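Spore coat polysaccharide biosynthesis protein SpsE (Bacillus subtilis, PDB 1VLI) probably acts as an N-acylneuraminate-9-phosphate synthase-like enzyme in making the polysaccharide of the spore coat. Local coordinates at residues A[226-230]-A[245-249]; A[27-31]-A[276-280]; A[206-210]-A[236-242]. All coordinates share one frame; numbering follows the deposited sequence.

Contact 1: residues A[226-230]-A[245-249]; sequences HSEHP and IEKHF
The imidazoles of H226 and H248 meet rim to rim, neither lying over the face of the other. Their centroids are 5.4 Å apart and their planes are inclined at 51°. H248 brings its NE2 and CD2 up to the edge of the H226 ring, near its plane, with H248 NE2 3.6 Å from H226 CD2. Further along the loop, the H229 ring has the CD atom of P230 against one face, 3.2 Å above its plane and offset toward the rim. H226 and H248 both belong to the zinc site, and their NE2 atoms lie 3.6 Å apart; the side chain of H248 is about 2 Å from the ion. H226 ND1 is tied on its other side to the carbonyl of V194, which helps fix the ring's rotation.

The other half of the contact is K247. Its CG stands anti to the backbone N (chi1 -165°) and the chain bends at chi2, which carries NZ to the carbonyls of the loop 226-230. There K247 NZ gives one hydrogen bond to S227 O at 2.6 Å, from above that carbonyl's plane, and another to H229 O at 2.8 Å. D225 forms a salt bridge with it as well, and also takes the hydroxyl of S227.

Strand 244-248 thus carries neighbouring residues with different tasks at the C-terminal end of a TIM-type barrel, where such folds place their active sites: H248 holds metal, while K247 ties down the loop that follows H226. Two carbonyls and the D225 carboxylate gather round the ammonium, and together they probably steady the loop that carries H226 to the zinc.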
loop_
_atom_site.group_PDB
_atom_site.type_symbol
_atom_site.label_atom_id
_atom_site.label_comp_id
_atom_site.label_asym_id
_atom_site.label_seq_id
_atom_site.Cartn_x
_atom_site.Cartn_y
_atom_site.Cartn_z
ATOM N N HIS A 226 -11.078 5.616 -2.321
ATOM C CA HIS A 226 -11.994 4.743 -1.594
ATOM C C HIS A 226 -13.448 5.213 -1.591
ATOM O O HIS A 226 -14.294 4.620 -0.923
ATOM C CB HIS A 226 -11.514 4.511 -0.160
ATOM C CG HIS A 226 -10.313 3.630 -0.064
ATOM N ND1 HIS A 226 -9.278 3.875 0.809
ATOM C CD2 HIS A 226 -9.972 2.513 -0.748
ATOM C CE1 HIS A 226 -8.355 2.940 0.667
ATOM N NE2 HIS A 226 -8.751 2.104 -0.275
ATOM N N SER A 227 -13.735 6.271 -2.339
ATOM C CA SER A 227 -15.090 6.792 -2.481
ATOM C C SER A 227 -15.882 6.009 -3.516
ATOM O O SER A 227 -15.308 5.466 -4.464
ATOM C CB SER A 227 -15.036 8.243 -2.924
ATOM O OG SER A 227 -14.660 8.324 -4.290
ATOM N N GLU A 228 -17.202 6.008 -3.338
ATOM C CA GLU A 228 -18.153 5.230 -4.135
ATOM C C GLU A 228 -18.287 5.662 -5.595
ATOM O O GLU A 228 -18.251 4.830 -6.508
ATOM C CB GLU A 228 -19.543 5.284 -3.492
ATOM C CG GLU A 228 -19.681 4.548 -2.167
ATOM C CD GLU A 228 -21.137 4.281 -1.819
ATOM O OE1 GLU A 228 -21.777 3.496 -2.551
ATOM O OE2 GLU A 228 -21.643 4.846 -0.822
ATOM N N HIS A 229 -18.483 6.958 -5.801
ATOM C CA HIS A 229 -18.727 7.510 -7.120
ATOM C C HIS A 229 -17.638 7.147 -8.133
ATOM O O HIS A 229 -16.456 7.213 -7.811
ATOM C CB HIS A 229 -18.846 9.025 -7.013
ATOM C CG HIS A 229 -19.490 9.645 -8.209
ATOM N ND1 HIS A 229 -18.834 9.797 -9.413
ATOM C CD2 HIS A 229 -20.747 10.108 -8.404
ATOM C CE1 HIS A 229 -19.653 10.346 -10.290
ATOM N NE2 HIS A 229 -20.819 10.547 -9.703
ATOM N N PRO A 230 -18.024 6.782 -9.351
ATOM C CA PRO A 230 -17.040 6.383 -10.382
ATOM C C PRO A 230 -16.047 7.460 -10.882
ATOM O O PRO A 230 -14.892 7.103 -11.158
ATOM C CB PRO A 230 -17.924 5.854 -11.543
ATOM C CG PRO A 230 -19.244 5.554 -10.903
ATOM C CD PRO A 230 -19.409 6.645 -9.852
ATOM N N ILE A 245 -3.901 6.540 -10.199
ATOM C CA ILE A 245 -5.210 6.406 -9.551
ATOM C C ILE A 245 -5.402 4.942 -9.277
ATOM O O ILE A 245 -5.200 4.115 -10.173
ATOM C CB ILE A 245 -6.376 6.903 -10.461
ATOM C CG1 ILE A 245 -6.241 8.370 -10.855
ATOM C CG2 ILE A 245 -7.760 6.655 -9.826
ATOM C CD1 ILE A 245 -6.254 9.420 -9.606
ATOM N N GLU A 246 -5.809 4.623 -8.058
ATOM C CA GLU A 246 -6.174 3.261 -7.696
ATOM C C GLU A 246 -7.662 3.273 -7.290
ATOM O O GLU A 246 -8.096 4.144 -6.506
ATOM C CB GLU A 246 -5.291 2.808 -6.544
ATOM C CG GLU A 246 -5.267 1.320 -6.247
ATOM C CD GLU A 246 -4.433 0.996 -5.008
ATOM O OE1 GLU A 246 -3.722 1.896 -4.482
ATOM O OE2 GLU A 246 -4.495 -0.166 -4.544
ATOM N N LYS A 247 -8.446 2.345 -7.861
ATOM C CA LYS A 247 -9.857 2.165 -7.488
ATOM C C LYS A 247 -10.192 0.682 -7.419
ATOM O O LYS A 247 -9.719 -0.093 -8.274
ATOM C CB LYS A 247 -10.764 2.841 -8.525
ATOM C CG LYS A 247 -12.227 3.056 -8.112
ATOM C CD LYS A 247 -12.463 4.395 -7.457
ATOM C CE LYS A 247 -13.934 4.799 -7.548
ATOM N NZ LYS A 247 -14.198 6.034 -6.745
ATOM N N HIS A 248 -10.987 0.290 -6.412
ATOM C CA HIS A 248 -11.493 -1.089 -6.314
ATOM C C HIS A 248 -12.538 -1.337 -7.399
ATOM O O HIS A 248 -13.334 -0.433 -7.734
ATOM C CB HIS A 248 -12.142 -1.376 -4.969
ATOM C CG HIS A 248 -11.197 -1.310 -3.813
ATOM N ND1 HIS A 248 -10.913 -2.403 -3.026
ATOM C CD2 HIS A 248 -10.478 -0.279 -3.300
ATOM C CE1 HIS A 248 -10.057 -2.052 -2.081
ATOM N NE2 HIS A 248 -9.777 -0.768 -2.222
ATOM N N PHE A 249 -12.512 -2.553 -7.952
ATOM C CA PHE A 249 -13.557 -2.996 -8.845
ATOM C C PHE A 249 -13.951 -4.442 -8.562
ATOM O O PHE A 249 -13.202 -5.200 -7.949
ATOM C CB PHE A 249 -13.150 -2.815 -10.308
ATOM C CG PHE A 249 -12.279 -3.916 -10.854
ATOM C CD1 PHE A 249 -10.954 -4.026 -10.460
ATOM C CD2 PHE A 249 -12.783 -4.818 -11.793
ATOM C CE1 PHE A 249 -10.136 -5.012 -10.966
ATOM C CE2 PHE A 249 -11.976 -5.829 -12.326
ATOM C CZ PHE A 249 -10.653 -5.938 -11.913
#

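Contact 2: residues A[27-31]-A[276-280]; sequences APVFI and IRKTE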
loop_
_atom_site.group_PDB
_atom_site.type_symbol
_atom_site.label_atom_id
_atom_site.label_comp_id
_atom_site.label_asym_id
_atom_site.label_seq_id
_atom_site.Cartn_x
_atom_site.Cartn_y
_atom_site.Cartn_z
ATOM N N ALA A 27 3.822 11.764 -18.839
ATOM C CA ALA A 27 3.252 10.453 -19.067
ATOM C C ALA A 27 1.743 10.454 -18.780
ATOM O O ALA A 27 1.276 11.243 -17.944
ATOM C CB ALA A 27 3.956 9.432 -18.171
ATOM N N PRO A 28 0.995 9.546 -19.425
ATOM C CA PRO A 28 -0.429 9.339 -19.101
ATOM C C PRO A 28 -0.603 8.900 -17.637
ATOM O O PRO A 28 0.296 8.262 -17.085
ATOM C CB PRO A 28 -0.834 8.171 -20.018
ATOM C CG PRO A 28 0.189 8.146 -21.089
ATOM C CD PRO A 28 1.464 8.622 -20.487
ATOM N N VAL A 29 -1.735 9.241 -17.011
ATOM C CA VAL A 29 -2.041 8.750 -15.670
ATOM C C VAL A 29 -1.998 7.221 -15.666
ATOM O O VAL A 29 -2.508 6.586 -16.582
ATOM C CB VAL A 29 -3.397 9.300 -15.145
ATOM C CG1 VAL A 29 -3.722 8.733 -13.732
ATOM C CG2 VAL A 29 -3.337 10.842 -15.058
ATOM N N PHE A 30 -1.353 6.642 -14.654
ATOM C CA PHE A 30 -1.228 5.182 -14.534
ATOM C C PHE A 30 -2.376 4.674 -13.664
ATOM O O PHE A 30 -2.480 5.034 -12.457
ATOM C CB PHE A 30 0.133 4.817 -13.930
ATOM C CG PHE A 30 0.441 3.344 -13.967
ATOM C CD1 PHE A 30 1.001 2.751 -15.093
ATOM C CD2 PHE A 30 0.187 2.557 -12.852
ATOM C CE1 PHE A 30 1.271 1.350 -15.116
ATOM C CE2 PHE A 30 0.462 1.213 -12.840
ATOM C CZ PHE A 30 1.001 0.588 -14.000
ATOM N N ILE A 31 -3.243 3.859 -14.282
ATOM C CA ILE A 31 -4.486 3.398 -13.632
ATOM C C ILE A 31 -4.416 1.978 -13.142
ATOM O O ILE A 31 -4.180 1.027 -13.928
ATOM C CB ILE A 31 -5.734 3.586 -14.544
ATOM C CG1 ILE A 31 -5.808 4.999 -15.075
ATOM C CG2 ILE A 31 -7.018 3.221 -13.787
ATOM C CD1 ILE A 31 -6.805 5.216 -16.169
ATOM N N ILE A 276 -11.100 9.893 -16.644
ATOM C CA ILE A 276 -9.686 10.261 -16.458
ATOM C C ILE A 276 -9.037 10.691 -17.773
ATOM O O ILE A 276 -8.324 11.697 -17.811
ATOM C CB ILE A 276 -8.875 9.090 -15.823
ATOM C CG1 ILE A 276 -9.135 9.005 -14.327
ATOM C CG2 ILE A 276 -7.374 9.270 -16.035
ATOM C CD1 ILE A 276 -9.081 7.588 -13.790
ATOM N N ARG A 277 -9.288 9.934 -18.835
ATOM C CA ARG A 277 -8.578 10.124 -20.077
ATOM C C ARG A 277 -9.051 11.373 -20.786
ATOM O O ARG A 277 -8.282 12.014 -21.500
ATOM C CB ARG A 277 -8.750 8.889 -20.968
ATOM C CG ARG A 277 -8.015 7.645 -20.439
ATOM C CD ARG A 277 -6.498 7.695 -20.583
ATOM N NE ARG A 277 -5.864 6.482 -20.056
ATOM C CZ ARG A 277 -4.944 6.457 -19.095
ATOM N NH1 ARG A 277 -4.508 7.589 -18.532
ATOM N NH2 ARG A 277 -4.445 5.301 -18.695
ATOM N N LYS A 278 -10.324 11.709 -20.586
ATOM C CA LYS A 278 -10.921 12.909 -21.149
ATOM C C LYS A 278 -10.371 14.114 -20.413
ATOM O O LYS A 278 -9.989 15.108 -21.047
ATOM C CB LYS A 278 -12.449 12.852 -21.025
ATOM C CG LYS A 278 -13.188 14.170 -21.318
ATOM C CD LYS A 278 -14.656 14.000 -20.946
ATOM C CE LYS A 278 -15.530 14.707 -21.937
ATOM N NZ LYS A 278 -15.632 13.823 -23.144
ATOM N N THR A 279 -10.339 14.019 -19.083
ATOM C CA THR A 279 -9.818 15.066 -18.235
ATOM C C THR A 279 -8.382 15.352 -18.628
ATOM O O THR A 279 -7.958 16.509 -18.588
ATOM C CB THR A 279 -9.874 14.621 -16.774
ATOM O OG1 THR A 279 -11.241 14.426 -16.403
ATOM C CG2 THR A 279 -9.377 15.721 -15.817
ATOM N N GLU A 280 -7.637 14.313 -19.035
ATOM C CA GLU A 280 -6.212 14.496 -19.362
ATOM C C GLU A 280 -6.053 15.309 -20.626
ATOM O O GLU A 280 -5.202 16.203 -20.689
ATOM C CB GLU A 280 -5.493 13.163 -19.542
ATOM C CG GLU A 280 -4.956 12.519 -18.266
ATOM C CD GLU A 280 -4.459 11.099 -18.516
ATOM O OE1 GLU A 280 -5.281 10.217 -18.833
ATOM O OE2 GLU A 280 -3.240 10.857 -18.392
#
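V29 O is held by two nitrogens of R277 at once. R277 NH1 approaches in the carbonyl plane on a lone pair, at 3.0 Å, and R277 NH2 comes nearly head-on to the same V29 O, with a C=O...N angle of 166°. The oxygen lies in the guanidinium plane, so the arginine meets it end-on. E280 takes the other polar group of this residue: V29 N donates to E280 OE2 at 2.6 Å, almost straight, on the syn side of the carboxylate though 34° out of its plane. E280 OE1 meanwhile makes a salt bridge with R277 NH1 of 2.8 Å, so arginine and glutamate, one helical turn apart, brace each other while gripping both polar backbone atoms of V29.

In a TIM barrel the ring closes where the first strand lies beside the last, and this contact straddles that seam: the residues leading into strand 30-36 are pinned by helix 266-285, which follows the last strand, 244-248. The pinning reaches one strand further, because D59, just before strand 60-63, bridges R277 NH2 and also accepts from I31 N.

Beside the polar bonds the contact is apolar. I31 CD1 rests over one face of the guanidinium, 3.5 Å from R277 NH2 and offset toward the rim. The same I31 CD1 touches I276 CD1 at 4.1 Å. I276 CG2 packs on V29 CB, and the V29 side chain, its CG2 set anti to the carbonyl carbon, crosses the E280 carboxylate at a slant, with V29 CG2 3.3 Å from E280 OE2. M272 and V273, one turn back on the helix, extend the apolar patch at I31.

Contact 3: residues A[206-210]-A[236-242]; sequences LSVIP and AAVRLGA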
loop_
_atom_site.group_PDB
_atom_site.type_symbol
_atom_site.label_atom_id
_atom_site.label_comp_id
_atom_site.label_asym_id
_atom_site.label_seq_id
_atom_site.Cartn_x
_atom_site.Cartn_y
_atom_site.Cartn_z
ATOM N N LEU A 206 -8.345 16.408 -1.144
ATOM C CA LEU A 206 -7.514 16.415 -2.361
ATOM C C LEU A 206 -6.442 17.518 -2.449
ATOM O O LEU A 206 -5.483 17.391 -3.224
ATOM C CB LEU A 206 -8.398 16.431 -3.612
ATOM C CG LEU A 206 -9.380 15.283 -3.849
ATOM C CD1 LEU A 206 -9.851 15.278 -5.298
ATOM C CD2 LEU A 206 -8.728 13.950 -3.522
ATOM N N SER A 207 -6.588 18.605 -1.669
ATOM C CA SER A 207 -5.534 19.628 -1.657
ATOM C C SER A 207 -4.194 19.038 -1.169
ATOM O O SER A 207 -3.147 19.643 -1.336
ATOM C CB SER A 207 -5.938 20.866 -0.842
ATOM O OG SER A 207 -6.393 20.464 0.428
ATOM N N VAL A 208 -4.232 17.834 -0.612
ATOM C CA VAL A 208 -3.043 17.149 -0.193
ATOM C C VAL A 208 -2.144 16.759 -1.359
ATOM O O VAL A 208 -0.911 16.712 -1.219
ATOM C CB VAL A 208 -3.412 15.899 0.617
ATOM C CG1 VAL A 208 -2.229 14.915 0.727
ATOM C CG2 VAL A 208 -3.918 16.288 1.982
ATOM N N ILE A 209 -2.755 16.469 -2.511
ATOM C CA ILE A 209 -1.997 16.036 -3.679
ATOM C C ILE A 209 -0.953 17.072 -4.165
ATOM O O ILE A 209 0.229 16.729 -4.177
ATOM C CB ILE A 209 -2.949 15.557 -4.811
ATOM C CG1 ILE A 209 -3.626 14.244 -4.389
ATOM C CG2 ILE A 209 -2.178 15.413 -6.138
ATOM C CD1 ILE A 209 -4.722 13.758 -5.374
ATOM N N PRO A 210 -1.350 18.298 -4.560
ATOM C CA PRO A 210 -0.358 19.369 -4.817
ATOM C C PRO A 210 0.618 19.686 -3.697
ATOM O O PRO A 210 1.783 19.949 -3.983
ATOM C CB PRO A 210 -1.199 20.612 -5.213
ATOM C CG PRO A 210 -2.590 20.282 -4.901
ATOM C CD PRO A 210 -2.717 18.741 -4.911
ATOM N N ALA A 236 -11.185 14.819 -10.351
ATOM C CA ALA A 236 -10.760 16.015 -9.616
ATOM C C ALA A 236 -9.293 15.837 -9.224
ATOM O O ALA A 236 -8.493 16.730 -9.408
ATOM C CB ALA A 236 -11.634 16.235 -8.413
ATOM N N ALA A 237 -8.934 14.650 -8.747
ATOM C CA ALA A 237 -7.543 14.325 -8.400
ATOM C C ALA A 237 -6.595 14.524 -9.585
ATOM O O ALA A 237 -5.529 15.152 -9.430
ATOM C CB ALA A 237 -7.442 12.905 -7.885
ATOM N N VAL A 238 -6.982 13.977 -10.751
ATOM C CA VAL A 238 -6.185 14.071 -11.966
ATOM C C VAL A 238 -5.982 15.531 -12.332
ATOM O O VAL A 238 -4.866 15.951 -12.657
ATOM C CB VAL A 238 -6.856 13.294 -13.141
ATOM C CG1 VAL A 238 -6.308 13.721 -14.522
ATOM C CG2 VAL A 238 -6.687 11.810 -12.936
ATOM N N ARG A 239 -7.037 16.329 -12.247
ATOM C CA ARG A 239 -6.868 17.734 -12.599
ATOM C C ARG A 239 -6.204 18.581 -11.502
ATOM O O ARG A 239 -5.946 19.748 -11.715
ATOM C CB ARG A 239 -8.106 18.342 -13.285
ATOM C CG ARG A 239 -9.148 19.031 -12.446
ATOM C CD ARG A 239 -10.434 19.360 -13.259
ATOM N NE ARG A 239 -11.422 18.312 -13.033
ATOM C CZ ARG A 239 -12.373 18.339 -12.087
ATOM N NH1 ARG A 239 -12.526 19.417 -11.281
ATOM N NH2 ARG A 239 -13.181 17.272 -11.958
ATOM N N LEU A 240 -5.886 17.953 -10.369
ATOM C CA LEU A 240 -5.005 18.510 -9.351
ATOM C C LEU A 240 -3.599 17.931 -9.447
ATOM O O LEU A 240 -2.808 18.181 -8.574
ATOM C CB LEU A 240 -5.535 18.237 -7.936
ATOM C CG LEU A 240 -6.592 19.253 -7.507
ATOM C CD1 LEU A 240 -7.325 18.827 -6.267
ATOM C CD2 LEU A 240 -5.963 20.587 -7.297
ATOM N N GLY A 241 -3.312 17.137 -10.481
ATOM C CA GLY A 241 -1.957 16.703 -10.775
ATOM C C GLY A 241 -1.605 15.254 -10.454
ATOM O O GLY A 241 -0.451 14.854 -10.633
ATOM N N ALA A 242 -2.551 14.466 -9.934
ATOM C CA ALA A 242 -2.270 13.042 -9.575
ATOM C C ALA A 242 -1.787 12.283 -10.819
ATOM O O ALA A 242 -2.304 12.505 -11.889
ATOM C CB ALA A 242 -3.540 12.365 -9.024
#
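L206 CD1 packs on A236 and A237, and L240 CD1 packs on L206 CB, which interlocks the two leucines. L206 CD1 settles beside the turn of helix made by the alanines, 3.7 Å from A236 CB and 3.6 Å from A237 N. The small alanines leave a shallow dip there, and the leucine methyl fills it. L240 in turn places its CD1 against L206 CB, at 3.7 Å, while L240 CD2 leans on the ring of P210, 4.1 Å from P210 CG. L240 is therefore a wedge with L206 along one branch and the proline along the other.

I209 is the second bump. With CG1 anti to the carbonyl carbon (chi1 -69°), I209 CD1 rests over the notch between the methyls of A237 and A242, 3.8 Å from A237 CB and 4.1 Å from A242 CB. The other branch, I209 CG2, lies against the backbone, 3.7 Å from L240 O. P210 CD sits on that same carbonyl.

The receiving surface is shaped by the way the helix ends. G241, at a phi of 106°, is the C-prime residue of a Schellman motif: A242 N bonds back to A237 O and G241 N to V238 O. This turns the chain so that the methyls of A237 and A242 come side by side facing I209 CD1. No hydrogen bond crosses the contact; apolar shape carries it.

In the barrel, helices 208-215 and 232-239 are successive and flank strand 220-225, whose F223 packs under L206, I209 and A237, with I221 also under I209. Helix 293-296 covers one end through L295 on A236 and L296 on L240, while V238 faces away to I276 and T279 of helix 266-285.

Overall arrangement
The three contacts adjoin each other; contacts 1 and 2 are partly buried, contact 3 buried. Contact 1 lies near the zinc and is polar and metal-binding. Contact 2 mixes a charged grip on backbone with apolar packing. Contact 3 is a fit apolar in its side chains and without hydrogen bonds across, between helix ends and the loops beside them. I245 of contact 1 joins them: its N probably bonds to F30 O of contact 2, and its side chain lies on V29 and I276 and on A237 and V238 of contact 3. Strands 30-36 and 244-248 are neighbours, so contacts 1 and 2 share a sheet; contacts 2 and 3 meet through I276 and T279 against V238 and R239.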